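Local coordinates for protein rhamnogalacturonan endolyase YesW (PDB 2ZUX) that degrades the rhamnogalacturonan of plant cell-wall pectin, cutting rhamnosyl-galacturonic acid bonds within the chain by elimination and requiring calcium or manganese for activity, at residues 422-427 with 442-447; 426-431 with 565-570; 448-453 with 471-476. All blocks are in the same frame, centred on the assembly; numbering follows the deposited sequence.

Contact 1 (422-427 with 442-447); sequences DPRYPG and VKIGSG. With CA (calcium ion), chain I.
Ile444 meets Tyr425 here, packing the chain after strand 435-437 of a beta-propeller blade against a calcium-binding turn between strands 416-419 and 429-432. Along 442-447, Lys443 turns away, and its NZ hydrogen-bonds Ser435 OG. Ile444 then carries the contact on its two branches. With CG1 anti to the carbonyl carbon (chi1 -57°), the longer branch slides over one face of the phenol, offset toward the rim: CG1 makes a CH-pi contact 3.9 Å from the Tyr425 ring centroid, and CD1 reaches Tyr425 CD2 at 3.6 Å. The other branch, CG2, meets an ion pair, 3.7 Å from Asp422 OD2 and close to Arg424 NH2. Arg424 grips this carboxylate side-on, NE to OD1 and NH2 to OD2, each bond nearly straight at 169° and using a syn lone pair. Asp422 OD1 also accepts from Arg424 N, closing an Asx turn. With an alanine here in place of the aspartate, the guanidinium would probably lose its mate and Arg424 N its acceptor. The same turn binds calcium through its carbonyl oxygens: Asp422 O at 2.4 Å, Tyr425 O at 2.3 Å and Gly427 O at 2.4 Å.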
ATOM      1  N   ASP A 422      -6.047 -21.711  -5.502  1.00 11.54           N
ATOM      2  CA  ASP A 422      -6.398 -23.045  -5.968  1.00 11.95           C
ATOM      3  C   ASP A 422      -5.299 -23.514  -6.910  1.00 11.80           C
ATOM      4  O   ASP A 422      -5.147 -22.968  -7.996  1.00 11.91           O
ATOM      5  CB  ASP A 422      -7.754 -22.997  -6.681  1.00 12.04           C
ATOM      6  CG  ASP A 422      -8.302 -24.373  -7.015  1.00 13.10           C
ATOM      7  OD1 ASP A 422      -7.506 -25.328  -7.180  1.00 13.36           O
ATOM      8  OD2 ASP A 422      -9.543 -24.476  -7.117  1.00 13.98           O
ATOM      9  N   PRO A 423      -4.509 -24.521  -6.501  1.00 12.09           N
ATOM     10  CA  PRO A 423      -3.384 -24.943  -7.335  1.00 12.32           C
ATOM     11  C   PRO A 423      -3.801 -25.797  -8.538  1.00 12.56           C
ATOM     12  O   PRO A 423      -2.958 -26.124  -9.380  1.00 13.17           O
ATOM     13  CB  PRO A 423      -2.527 -25.765  -6.366  1.00 12.43           C
ATOM     14  CG  PRO A 423      -3.507 -26.349  -5.420  1.00 12.59           C
ATOM     15  CD  PRO A 423      -4.602 -25.310  -5.260  1.00 12.17           C
ATOM     16  N   ARG A 424      -5.082 -26.142  -8.623  1.00 12.26           N
ATOM     17  CA  ARG A 424      -5.569 -26.956  -9.739  1.00 12.43           C
ATOM     18  C   ARG A 424      -5.749 -26.114 -10.997  1.00 12.29           C
ATOM     19  O   ARG A 424      -5.869 -26.650 -12.098  1.00 12.50           O
ATOM     20  CB  ARG A 424      -6.873 -27.655  -9.371  1.00 12.92           C
ATOM     21  CG  ARG A 424      -6.785 -28.515  -8.118  1.00 13.43           C
ATOM     22  CD  ARG A 424      -8.158 -28.979  -7.679  1.00 15.26           C
ATOM     23  NE  ARG A 424      -9.046 -27.847  -7.430  1.00 16.44           N
ATOM     24  CZ  ARG A 424     -10.360 -27.943  -7.266  1.00 17.45           C
ATOM     25  NH1 ARG A 424     -10.956 -29.131  -7.306  1.00 18.68           N
ATOM     26  NH2 ARG A 424     -11.083 -26.848  -7.061  1.00 19.86           N
ATOM     27  N   TYR A 425      -5.773 -24.792 -10.833  1.00 12.27           N
ATOM     28  CA  TYR A 425      -5.861 -23.884 -11.968  1.00 12.21           C
ATOM     29  C   TYR A 425      -4.627 -22.998 -11.959  1.00 12.43           C
ATOM     30  O   TYR A 425      -4.406 -22.255 -10.996  1.00 12.05           O
ATOM     31  CB  TYR A 425      -7.128 -23.035 -11.884  1.00 12.18           C
ATOM     32  CG  TYR A 425      -8.403 -23.838 -11.990  1.00 12.58           C
ATOM     33  CD1 TYR A 425      -9.055 -23.984 -13.215  1.00 13.82           C
ATOM     34  CD2 TYR A 425      -8.956 -24.450 -10.866  1.00 13.19           C
ATOM     35  CE1 TYR A 425     -10.233 -24.719 -13.317  1.00 14.07           C
ATOM     36  CE2 TYR A 425     -10.134 -25.182 -10.956  1.00 13.53           C
ATOM     37  CZ  TYR A 425     -10.759 -25.310 -12.183  1.00 13.56           C
ATOM     38  OH  TYR A 425     -11.930 -26.038 -12.269  1.00 14.88           O
ATOM     39  N   PRO A 426      -3.793 -23.084 -13.009  1.00 12.11           N
ATOM     40  CA  PRO A 426      -2.585 -22.260 -13.021  1.00 12.43           C
ATOM     41  C   PRO A 426      -2.921 -20.781 -12.886  1.00 12.53           C
ATOM     42  O   PRO A 426      -3.947 -20.314 -13.392  1.00 13.47           O
ATOM     43  CB  PRO A 426      -1.960 -22.558 -14.392  1.00 13.11           C
ATOM     44  CG  PRO A 426      -2.475 -23.924 -14.727  1.00 13.64           C
ATOM     45  CD  PRO A 426      -3.881 -23.945 -14.205  1.00 12.88           C
ATOM     46  N   GLY A 427      -2.070 -20.062 -12.169  1.00 11.72           N
ATOM     47  CA  GLY A 427      -2.229 -18.626 -12.032  1.00 11.59           C
ATOM     48  C   GLY A 427      -3.117 -18.219 -10.874  1.00 10.97           C
ATOM     49  O   GLY A 427      -3.480 -19.034 -10.012  1.00 11.21           O
ATOM     50  N   VAL A 442     -12.925 -19.335 -16.117  1.00 12.86           N
ATOM     51  CA  VAL A 442     -13.705 -20.548 -15.871  1.00 12.95           C
ATOM     52  C   VAL A 442     -14.199 -20.561 -14.425  1.00 13.17           C
ATOM     53  O   VAL A 442     -13.395 -20.482 -13.497  1.00 12.57           O
ATOM     54  CB  VAL A 442     -12.863 -21.816 -16.180  1.00 13.04           C
ATOM     55  CG1 VAL A 442     -13.615 -23.083 -15.794  1.00 13.75           C
ATOM     56  CG2 VAL A 442     -12.479 -21.844 -17.646  1.00 13.38           C
ATOM     57  N   LYS A 443     -15.516 -20.645 -14.229  1.00 13.20           N
ATOM     58  CA  LYS A 443     -16.072 -20.654 -12.883  1.00 13.90           C
ATOM     59  C   LYS A 443     -15.664 -21.933 -12.161  1.00 14.14           C
ATOM     60  O   LYS A 443     -15.780 -23.033 -12.715  1.00 14.29           O
ATOM     61  CB  LYS A 443     -17.591 -20.489 -12.904  1.00 14.11           C
ATOM     62  CG  LYS A 443     -18.205 -20.448 -11.506  1.00 15.78           C
ATOM     63  CD  LYS A 443     -19.659 -19.998 -11.528  1.00 18.19           C
ATOM     64  CE  LYS A 443     -20.420 -20.537 -10.320  1.00 21.08           C
ATOM     65  NZ  LYS A 443     -20.096 -19.829  -9.061  1.00 22.76           N
ATOM     66  N   ILE A 444     -15.167 -21.777 -10.941  1.00 14.10           N
ATOM     67  CA  ILE A 444     -14.693 -22.887 -10.126  1.00 14.87           C
ATOM     68  C   ILE A 444     -15.701 -23.167  -9.016  1.00 15.80           C
ATOM     69  O   ILE A 444     -15.930 -22.319  -8.147  1.00 16.26           O
ATOM     70  CB  ILE A 444     -13.323 -22.569  -9.483  1.00 14.24           C
ATOM     71  CG1 ILE A 444     -12.282 -22.229 -10.557  1.00 13.93           C
ATOM     72  CG2 ILE A 444     -12.865 -23.732  -8.578  1.00 14.64           C
ATOM     73  CD1 ILE A 444     -11.014 -21.590  -9.998  1.00 14.00           C
ATOM     74  N   GLY A 445     -16.312 -24.350  -9.055  1.00 17.11           N
ATOM     75  CA  GLY A 445     -17.293 -24.747  -8.041  1.00 18.35           C
ATOM     76  C   GLY A 445     -18.450 -23.774  -7.934  1.00 19.03           C
ATOM     77  O   GLY A 445     -18.850 -23.160  -8.925  1.00 19.10           O
ATOM     78  N   SER A 446     -18.982 -23.622  -6.723  1.00 19.97           N
ATOM     79  CA  SER A 446     -20.148 -22.764  -6.506  1.00 21.31           C
ATOM     80  C   SER A 446     -19.954 -21.726  -5.400  1.00 21.58           C
ATOM     81  O   SER A 446     -20.745 -20.793  -5.278  1.00 22.96           O
ATOM     82  CB  SER A 446     -21.396 -23.611  -6.235  1.00 21.47           C
ATOM     83  OG  SER A 446     -21.212 -24.427  -5.100  1.00 23.95           O
ATOM     84  N   GLY A 447     -18.907 -21.884  -4.600  1.00 21.33           N
ATOM     85  CA  GLY A 447     -18.642 -20.936  -3.515  1.00 20.12           C
ATOM     86  C   GLY A 447     -17.639 -19.845  -3.853  1.00 19.00           C
ATOM     87  O   GLY A 447     -17.080 -19.811  -4.953  1.00 19.04           O
TER
HETATM   88 CA    CA I 635      -4.235 -21.062  -9.059  1.00 10.79          CA
HETATM   89  O   HOH W   1      -1.996 -21.874  -9.217  1.00 12.29           O

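Contact 2 (426-431 with 565-570); sequences PGQEVW and SFFLGD. With CA (calcium ion), chain I.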
ATOM      1  N   PRO A 426      -3.793 -23.084 -13.009  1.00 12.11           N
ATOM      2  CA  PRO A 426      -2.585 -22.260 -13.021  1.00 12.43           C
ATOM      3  C   PRO A 426      -2.921 -20.781 -12.886  1.00 12.53           C
ATOM      4  O   PRO A 426      -3.947 -20.314 -13.392  1.00 13.47           O
ATOM      5  CB  PRO A 426      -1.960 -22.558 -14.392  1.00 13.11           C
ATOM      6  CG  PRO A 426      -2.475 -23.924 -14.727  1.00 13.64           C
ATOM      7  CD  PRO A 426      -3.881 -23.945 -14.205  1.00 12.88           C
ATOM      8  N   GLY A 427      -2.070 -20.062 -12.169  1.00 11.72           N
ATOM      9  CA  GLY A 427      -2.229 -18.626 -12.032  1.00 11.59           C
ATOM     10  C   GLY A 427      -3.117 -18.219 -10.874  1.00 10.97           C
ATOM     11  O   GLY A 427      -3.480 -19.034 -10.012  1.00 11.21           O
ATOM     12  N   GLN A 428      -3.427 -16.931 -10.835  1.00 10.93           N
ATOM     13  CA  GLN A 428      -4.251 -16.378  -9.779  1.00 10.67           C
ATOM     14  C   GLN A 428      -5.716 -16.525 -10.114  1.00 10.40           C
ATOM     15  O   GLN A 428      -6.145 -16.180 -11.211  1.00 11.69           O
ATOM     16  CB  GLN A 428      -3.916 -14.900  -9.565  1.00 10.30           C
ATOM     17  CG  GLN A 428      -2.461 -14.677  -9.191  1.00 11.31           C
ATOM     18  CD  GLN A 428      -2.224 -13.284  -8.648  1.00 12.16           C
ATOM     19  OE1 GLN A 428      -2.966 -12.807  -7.789  1.00 12.23           O
ATOM     20  NE2 GLN A 428      -1.177 -12.631  -9.135  1.00 12.54           N
ATOM     21  N   GLU A 429      -6.472 -17.042  -9.157  1.00 10.24           N
ATOM     22  CA  GLU A 429      -7.923 -17.026  -9.236  1.00 10.04           C
ATOM     23  C   GLU A 429      -8.433 -15.620  -8.949  1.00 10.36           C
ATOM     24  O   GLU A 429      -7.722 -14.784  -8.367  1.00 10.72           O
ATOM     25  CB  GLU A 429      -8.505 -18.005  -8.210  1.00 10.09           C
ATOM     26  CG  GLU A 429      -8.338 -19.487  -8.585  1.00 10.46           C
ATOM     27  CD  GLU A 429      -6.887 -19.946  -8.658  1.00 10.70           C
ATOM     28  OE1 GLU A 429      -6.151 -19.825  -7.648  1.00 10.50           O
ATOM     29  OE2 GLU A 429      -6.471 -20.451  -9.729  1.00 10.26           O
ATOM     30  N   VAL A 430      -9.658 -15.348  -9.377  1.00 10.27           N
ATOM     31  CA  VAL A 430     -10.296 -14.075  -9.081  1.00 10.40           C
ATOM     32  C   VAL A 430     -11.716 -14.355  -8.628  1.00 10.19           C
ATOM     33  O   VAL A 430     -12.318 -15.359  -9.022  1.00 10.62           O
ATOM     34  CB  VAL A 430     -10.280 -13.090 -10.285  1.00 10.47           C
ATOM     35  CG1 VAL A 430      -8.844 -12.781 -10.723  1.00 10.46           C
ATOM     36  CG2 VAL A 430     -11.089 -13.636 -11.444  1.00 11.49           C
ATOM     37  N   TRP A 431     -12.241 -13.500  -7.765  1.00  9.86           N
ATOM     38  CA  TRP A 431     -13.623 -13.657  -7.340  1.00  9.92           C
ATOM     39  C   TRP A 431     -14.326 -12.348  -7.101  1.00 10.21           C
ATOM     40  O   TRP A 431     -13.716 -11.363  -6.694  1.00 10.28           O
ATOM     41  CB  TRP A 431     -13.776 -14.589  -6.129  1.00 10.19           C
ATOM     42  CG  TRP A 431     -13.158 -14.190  -4.790  1.00  9.81           C
ATOM     43  CD1 TRP A 431     -13.813 -13.638  -3.721  1.00 10.65           C
ATOM     44  CD2 TRP A 431     -11.812 -14.417  -4.361  1.00  9.89           C
ATOM     45  NE1 TRP A 431     -12.952 -13.483  -2.665  1.00 10.06           N
ATOM     46  CE2 TRP A 431     -11.718 -13.958  -3.025  1.00  9.48           C
ATOM     47  CE3 TRP A 431     -10.675 -14.961  -4.972  1.00  9.50           C
ATOM     48  CZ2 TRP A 431     -10.529 -14.015  -2.294  1.00 10.01           C
ATOM     49  CZ3 TRP A 431      -9.492 -15.017  -4.249  1.00 10.52           C
ATOM     50  CH2 TRP A 431      -9.428 -14.551  -2.919  1.00 10.81           C
ATOM     51  N   SER A 565       5.310  -7.990  -9.225  1.00 10.60           N
ATOM     52  CA  SER A 565       5.460  -7.817 -10.670  1.00 11.76           C
ATOM     53  C   SER A 565       5.526  -9.145 -11.417  1.00 11.66           C
ATOM     54  O   SER A 565       5.322  -9.176 -12.642  1.00 13.14           O
ATOM     55  CB  SER A 565       6.725  -7.015 -10.975  1.00 11.92           C
ATOM     56  OG  SER A 565       7.893  -7.749 -10.665  1.00 12.86           O
ATOM     57  N   PHE A 566       5.842 -10.210 -10.680  1.00 11.48           N
ATOM     58  CA  PHE A 566       5.974 -11.556 -11.216  1.00 11.60           C
ATOM     59  C   PHE A 566       4.886 -12.429 -10.595  1.00 11.41           C
ATOM     60  O   PHE A 566       4.280 -12.060  -9.577  1.00 11.53           O
ATOM     61  CB  PHE A 566       7.369 -12.122 -10.893  1.00 11.89           C
ATOM     62  CG  PHE A 566       7.663 -12.178  -9.422  1.00 11.07           C
ATOM     63  CD1 PHE A 566       7.385 -13.327  -8.684  1.00 12.52           C
ATOM     64  CD2 PHE A 566       8.166 -11.063  -8.759  1.00 11.36           C
ATOM     65  CE1 PHE A 566       7.627 -13.377  -7.316  1.00 13.56           C
ATOM     66  CE2 PHE A 566       8.411 -11.109  -7.382  1.00 12.29           C
ATOM     67  CZ  PHE A 566       8.131 -12.264  -6.665  1.00 13.04           C
ATOM     68  N   PHE A 567       4.630 -13.584 -11.202  1.00 11.20           N
ATOM     69  CA  PHE A 567       3.687 -14.527 -10.639  1.00 11.40           C
ATOM     70  C   PHE A 567       4.331 -15.243  -9.459  1.00 11.32           C
ATOM     71  O   PHE A 567       5.286 -16.010  -9.624  1.00 11.84           O
ATOM     72  CB  PHE A 567       3.196 -15.544 -11.674  1.00 11.18           C
ATOM     73  CG  PHE A 567       2.373 -16.644 -11.071  1.00 11.18           C
ATOM     74  CD1 PHE A 567       1.100 -16.373 -10.574  1.00 12.28           C
ATOM     75  CD2 PHE A 567       2.872 -17.939 -10.977  1.00 11.84           C
ATOM     76  CE1 PHE A 567       0.340 -17.371  -9.982  1.00 12.51           C
ATOM     77  CE2 PHE A 567       2.111 -18.947 -10.396  1.00 12.35           C
ATOM     78  CZ  PHE A 567       0.838 -18.660  -9.902  1.00 12.26           C
ATOM     79  N   LEU A 568       3.821 -14.956  -8.266  1.00 11.27           N
ATOM     80  CA  LEU A 568       4.223 -15.634  -7.046  1.00 11.32           C
ATOM     81  C   LEU A 568       3.076 -16.565  -6.704  1.00 11.35           C
ATOM     82  O   LEU A 568       1.989 -16.125  -6.346  1.00 11.14           O
ATOM     83  CB  LEU A 568       4.464 -14.619  -5.926  1.00 11.58           C
ATOM     84  CG  LEU A 568       5.251 -15.072  -4.692  1.00 11.19           C
ATOM     85  CD1 LEU A 568       5.521 -13.876  -3.775  1.00 11.96           C
ATOM     86  CD2 LEU A 568       4.537 -16.182  -3.923  1.00 11.92           C
ATOM     87  N   GLY A 569       3.303 -17.860  -6.847  1.00 11.27           N
ATOM     88  CA  GLY A 569       2.240 -18.811  -6.580  1.00 11.64           C
ATOM     89  C   GLY A 569       2.650 -20.218  -6.913  1.00 11.94           C
ATOM     90  O   GLY A 569       3.811 -20.473  -7.250  1.00 11.77           O
ATOM     91  N   ASP A 570       1.695 -21.134  -6.817  1.00 12.45           N
ATOM     92  CA  ASP A 570       1.972 -22.536  -7.080  1.00 13.59           C
ATOM     93  C   ASP A 570       2.404 -22.725  -8.524  1.00 13.99           C
ATOM     94  O   ASP A 570       1.767 -22.212  -9.439  1.00 14.99           O
ATOM     95  CB  ASP A 570       0.759 -23.401  -6.775  1.00 14.04           C
ATOM     96  CG  ASP A 570       1.065 -24.874  -6.892  1.00 15.61           C
ATOM     97  OD1 ASP A 570       1.710 -25.413  -5.970  1.00 18.95           O
ATOM     98  OD2 ASP A 570       0.685 -25.471  -7.914  1.00 16.36           O
TER
HETATM   99 CA    CA I 635      -4.235 -21.062  -9.059  1.00 10.79          CA
HETATM  100  O   HOH W   2       0.486 -21.573 -11.805  1.00 18.18           O
HETATM  101  O   HOH W   1      -1.996 -21.874  -9.217  1.00 12.29           O
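Phe567 packs its ring carbons CE1 and CZ against Gly427 and the start of the Gln428 side chain. The van der Waals part centres on one ring carbon: Phe567 CE1 stands 3.5 Å from Gly427 CA and 4.0 Å from Gln428 CG, which meets the ring at its edge, in plane. Phe567 CG lies anti to the backbone N (chi1 172°), which sends the ring back toward 426-431 although its backbone runs well clear, the closest CA pair being Gly427 and Gly569. One face of the same ring has Gly569 N above it, offset toward the rim, and a side chain on Gly569 would run into Phe567 CZ. Gly427 itself has a positive phi of 88°, at which a side chain would collide with the carbonyl O of Pro426. These residues sit where a loop, coming after helix 547-553, covers the start of strand 429-432 of a beta-propeller blade. Polar contact between the segments goes through water 2, which accepts from Gly427 N at 3.0 Å and donates to Asp570 O at 2.8 Å. Metal bonds make up the last group: Glu429 chelates the calcium held by the carbonyl oxygens of Asp422, Tyr425 and Gly427, with OE2 at 2.4 Å and the longer OE1 at 2.7 Å. Asp420 OD1 completes the protein's share of the shell, while its OD2 accepts from Asp570 N.

Contact 3 (448-453 with 471-476); sequences VPSSTN and RIDKWD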
ATOM      1  N   VAL A 448     -17.449 -18.930  -2.904  1.00 17.54           N
ATOM      2  CA  VAL A 448     -16.320 -17.999  -2.904  1.00 16.26           C
ATOM      3  C   VAL A 448     -15.725 -17.985  -1.508  1.00 14.72           C
ATOM      4  O   VAL A 448     -16.393 -18.350  -0.529  1.00 14.30           O
ATOM      5  CB  VAL A 448     -16.695 -16.526  -3.268  1.00 16.56           C
ATOM      6  CG1 VAL A 448     -16.888 -16.372  -4.742  1.00 16.92           C
ATOM      7  CG2 VAL A 448     -17.913 -16.034  -2.470  1.00 18.44           C
ATOM      8  N   PRO A 449     -14.462 -17.552  -1.396  1.00 13.65           N
ATOM      9  CA  PRO A 449     -13.892 -17.292  -0.076  1.00 13.40           C
ATOM     10  C   PRO A 449     -14.774 -16.359   0.761  1.00 13.44           C
ATOM     11  O   PRO A 449     -15.522 -15.540   0.214  1.00 12.81           O
ATOM     12  CB  PRO A 449     -12.550 -16.636  -0.406  1.00 13.68           C
ATOM     13  CG  PRO A 449     -12.179 -17.261  -1.725  1.00 13.56           C
ATOM     14  CD  PRO A 449     -13.481 -17.314  -2.474  1.00 13.48           C
ATOM     15  N   SER A 450     -14.681 -16.487   2.078  1.00 13.01           N
ATOM     16  CA  SER A 450     -15.545 -15.746   2.993  1.00 13.27           C
ATOM     17  C   SER A 450     -15.232 -14.254   3.097  1.00 13.07           C
ATOM     18  O   SER A 450     -15.942 -13.518   3.783  1.00 13.89           O
ATOM     19  CB  SER A 450     -15.469 -16.368   4.377  1.00 13.43           C
ATOM     20  OG  SER A 450     -14.153 -16.274   4.871  1.00 14.62           O
ATOM     21  N   SER A 451     -14.156 -13.812   2.445  1.00 12.02           N
ATOM     22  CA  SER A 451     -13.833 -12.391   2.358  1.00 11.40           C
ATOM     23  C   SER A 451     -13.470 -12.045   0.927  1.00 10.75           C
ATOM     24  O   SER A 451     -13.044 -12.913   0.159  1.00 10.64           O
ATOM     25  CB  SER A 451     -12.680 -12.019   3.286  1.00 11.84           C
ATOM     26  OG  SER A 451     -11.466 -12.666   2.932  1.00 11.46           O
ATOM     27  N   THR A 452     -13.649 -10.774   0.588  1.00 10.16           N
ATOM     28  CA  THR A 452     -13.251 -10.230  -0.702  1.00  9.85           C
ATOM     29  C   THR A 452     -12.616  -8.868  -0.441  1.00  9.75           C
ATOM     30  O   THR A 452     -13.165  -7.816  -0.790  1.00 10.11           O
ATOM     31  CB  THR A 452     -14.452 -10.144  -1.670  1.00  9.92           C
ATOM     32  OG1 THR A 452     -15.156 -11.389  -1.631  1.00 11.12           O
ATOM     33  CG2 THR A 452     -13.994  -9.892  -3.103  1.00 10.65           C
ATOM     34  N   ASN A 453     -11.452  -8.910   0.202  1.00  9.52           N
ATOM     35  CA  ASN A 453     -10.805  -7.706   0.703  1.00  8.92           C
ATOM     36  C   ASN A 453      -9.317  -7.727   0.350  1.00  8.65           C
ATOM     37  O   ASN A 453      -8.938  -7.216  -0.695  1.00  9.01           O
ATOM     38  CB  ASN A 453     -11.054  -7.544   2.214  1.00  9.40           C
ATOM     39  CG  ASN A 453     -10.592  -6.208   2.733  1.00  9.00           C
ATOM     40  OD1 ASN A 453     -10.205  -5.333   1.960  1.00 10.34           O
ATOM     41  ND2 ASN A 453     -10.656  -6.028   4.045  1.00 10.68           N
ATOM     42  N   ARG A 471      -8.644 -10.763  10.867  1.00 12.51           N
ATOM     43  CA  ARG A 471      -8.537 -12.192  10.577  1.00 12.89           C
ATOM     44  C   ARG A 471      -7.665 -12.490   9.363  1.00 12.03           C
ATOM     45  O   ARG A 471      -7.685 -11.742   8.369  1.00 12.23           O
ATOM     46  CB  ARG A 471      -9.927 -12.785  10.340  1.00 12.69           C
ATOM     47  CG  ARG A 471     -10.822 -12.790  11.573  1.00 14.25           C
ATOM     48  CD  ARG A 471     -12.234 -13.296  11.276  1.00 15.59           C
ATOM     49  NE  ARG A 471     -12.898 -12.564  10.195  1.00 19.65           N
ATOM     50  CZ  ARG A 471     -13.672 -11.494  10.347  1.00 22.14           C
ATOM     51  NH1 ARG A 471     -13.903 -10.977  11.548  1.00 22.70           N
ATOM     52  NH2 ARG A 471     -14.216 -10.930   9.277  1.00 23.78           N
ATOM     53  N   ILE A 472      -6.917 -13.588   9.444  1.00 11.72           N
ATOM     54  CA  ILE A 472      -6.288 -14.196   8.276  1.00 11.77           C
ATOM     55  C   ILE A 472      -6.927 -15.571   8.095  1.00 12.00           C
ATOM     56  O   ILE A 472      -6.973 -16.368   9.043  1.00 12.38           O
ATOM     57  CB  ILE A 472      -4.756 -14.321   8.436  1.00 11.44           C
ATOM     58  CG1 ILE A 472      -4.128 -12.928   8.600  1.00 11.53           C
ATOM     59  CG2 ILE A 472      -4.151 -15.066   7.234  1.00 12.22           C
ATOM     60  CD1 ILE A 472      -2.639 -12.939   8.860  1.00 12.70           C
ATOM     61  N   ASP A 473      -7.449 -15.823   6.897  1.00 12.03           N
ATOM     62  CA  ASP A 473      -8.103 -17.082   6.558  1.00 12.17           C
ATOM     63  C   ASP A 473      -7.354 -17.800   5.443  1.00 12.48           C
ATOM     64  O   ASP A 473      -6.586 -17.187   4.696  1.00 12.55           O
ATOM     65  CB  ASP A 473      -9.547 -16.829   6.092  1.00 12.52           C
ATOM     66  CG  ASP A 473     -10.385 -16.064   7.110  1.00 13.06           C
ATOM     67  OD1 ASP A 473     -10.302 -16.354   8.324  1.00 14.41           O
ATOM     68  OD2 ASP A 473     -11.152 -15.177   6.689  1.00 14.87           O
ATOM     69  N   LYS A 474      -7.597 -19.097   5.317  1.00 13.19           N
ATOM     70  CA  LYS A 474      -7.078 -19.862   4.197  1.00 13.81           C
ATOM     71  C   LYS A 474      -8.215 -20.591   3.500  1.00 13.89           C
ATOM     72  O   LYS A 474      -9.113 -21.142   4.146  1.00 14.28           O
ATOM     73  CB  LYS A 474      -5.996 -20.850   4.631  1.00 14.82           C
ATOM     74  CG  LYS A 474      -5.172 -21.380   3.446  1.00 16.59           C
ATOM     75  CD  LYS A 474      -4.108 -22.349   3.874  1.00 18.72           C
ATOM     76  CE  LYS A 474      -3.408 -22.921   2.665  1.00 18.25           C
ATOM     77  NZ  LYS A 474      -2.522 -21.930   2.007  1.00 16.00           N
ATOM     78  N   TRP A 475      -8.173 -20.570   2.176  1.00 13.73           N
ATOM     79  CA  TRP A 475      -9.162 -21.243   1.348  1.00 13.74           C
ATOM     80  C   TRP A 475      -8.845 -22.723   1.213  1.00 14.19           C
ATOM     81  O   TRP A 475      -7.771 -23.103   0.746  1.00 13.88           O
ATOM     82  CB  TRP A 475      -9.188 -20.582  -0.023  1.00 13.51           C
ATOM     83  CG  TRP A 475     -10.145 -21.145  -1.040  1.00 12.91           C
ATOM     84  CD1 TRP A 475      -9.803 -21.768  -2.208  1.00 13.46           C
ATOM     85  CD2 TRP A 475     -11.584 -21.097  -1.017  1.00 13.14           C
ATOM     86  NE1 TRP A 475     -10.933 -22.105  -2.914  1.00 13.31           N
ATOM     87  CE2 TRP A 475     -12.040 -21.712  -2.206  1.00 12.75           C
ATOM     88  CE3 TRP A 475     -12.532 -20.601  -0.109  1.00 13.00           C
ATOM     89  CZ2 TRP A 475     -13.395 -21.844  -2.513  1.00 13.77           C
ATOM     90  CZ3 TRP A 475     -13.891 -20.737  -0.421  1.00 13.06           C
ATOM     91  CH2 TRP A 475     -14.303 -21.350  -1.618  1.00 13.69           C
ATOM     92  N   ASP A 476      -9.794 -23.554   1.636  1.00 15.19           N
ATOM     93  CA  ASP A 476      -9.712 -24.995   1.437  1.00 16.58           C
ATOM     94  C   ASP A 476     -10.291 -25.238   0.049  1.00 17.00           C
ATOM     95  O   ASP A 476     -11.513 -25.269  -0.124  1.00 16.90           O
ATOM     96  CB  ASP A 476     -10.517 -25.702   2.536  1.00 17.11           C
ATOM     97  CG  ASP A 476     -10.585 -27.217   2.362  1.00 19.12           C
ATOM     98  OD1 ASP A 476     -10.311 -27.740   1.264  1.00 20.00           O
ATOM     99  OD2 ASP A 476     -10.943 -27.884   3.350  1.00 20.94           O
TER
HETATM  100  O   HOH W   3     -11.701 -15.150   4.074  1.00 14.23           O
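Pro449 and Trp475 bring the two backbones closest, their CA atoms 6.3 Å apart, and the gap widens to 8.4 Å between the CA atoms of Ser450 and Asp473. Segment 448-453 is the irregular link from one beta-propeller blade to the first strand of the next, and it passes over 471-476, the third strand of that four-stranded antiparallel blade. Trp475, with CG anti to the backbone N (chi1 179°), extends its indole beneath the link. The Pro449 and Trp475 side chains cross at about a right angle, Pro449 CG lying over one face of the indole, offset toward the rim, in a CH-pi contact 4.1 Å from the centroid of the six-membered ring. Backbone atoms press on the far end of the indole as well, Pro449 N coming within 3.4 Å of Trp475 CZ3, with Val448 O close by. Ser482 of strand 481-487 touches both Pro449 and Trp475. Further along, the contact turns polar and is bridged by solvent. Ser450 OG and Asp473 OD2 stand 3.7 Å apart, and water 3 links them from one side, donating to Asp473 OD2 at 2.7 Å while it also hydrogen-bonds Ser450 OG at 2.8 Å and Ser451 OG at 2.7 Å.

Contacts 1 and 2 share Pro426 and Gly427 and surround one calcium ion, their centres 11 Å apart; Glu429 OE1 of contact 2 probably accepts from Asp422 N of contact 1 at 2.9 Å. Contact 3 follows contact 1 along the chain and sits inside the long loop closed by contact 2. Trp431 joins it to 426-431: its NE1 lies 2.9 Å from Ser451 O, a probable hydrogen bond, and its CE2 is 3.6 Å from Pro449 CG, so the proline is held between Trp431 and Trp475. The nearest side-chain atom of Trp475 is about 9 Å from this same calcium. The calcium may have a structural role, and it is held here by the propeller's loops and not by the residues known to bind rhamnose.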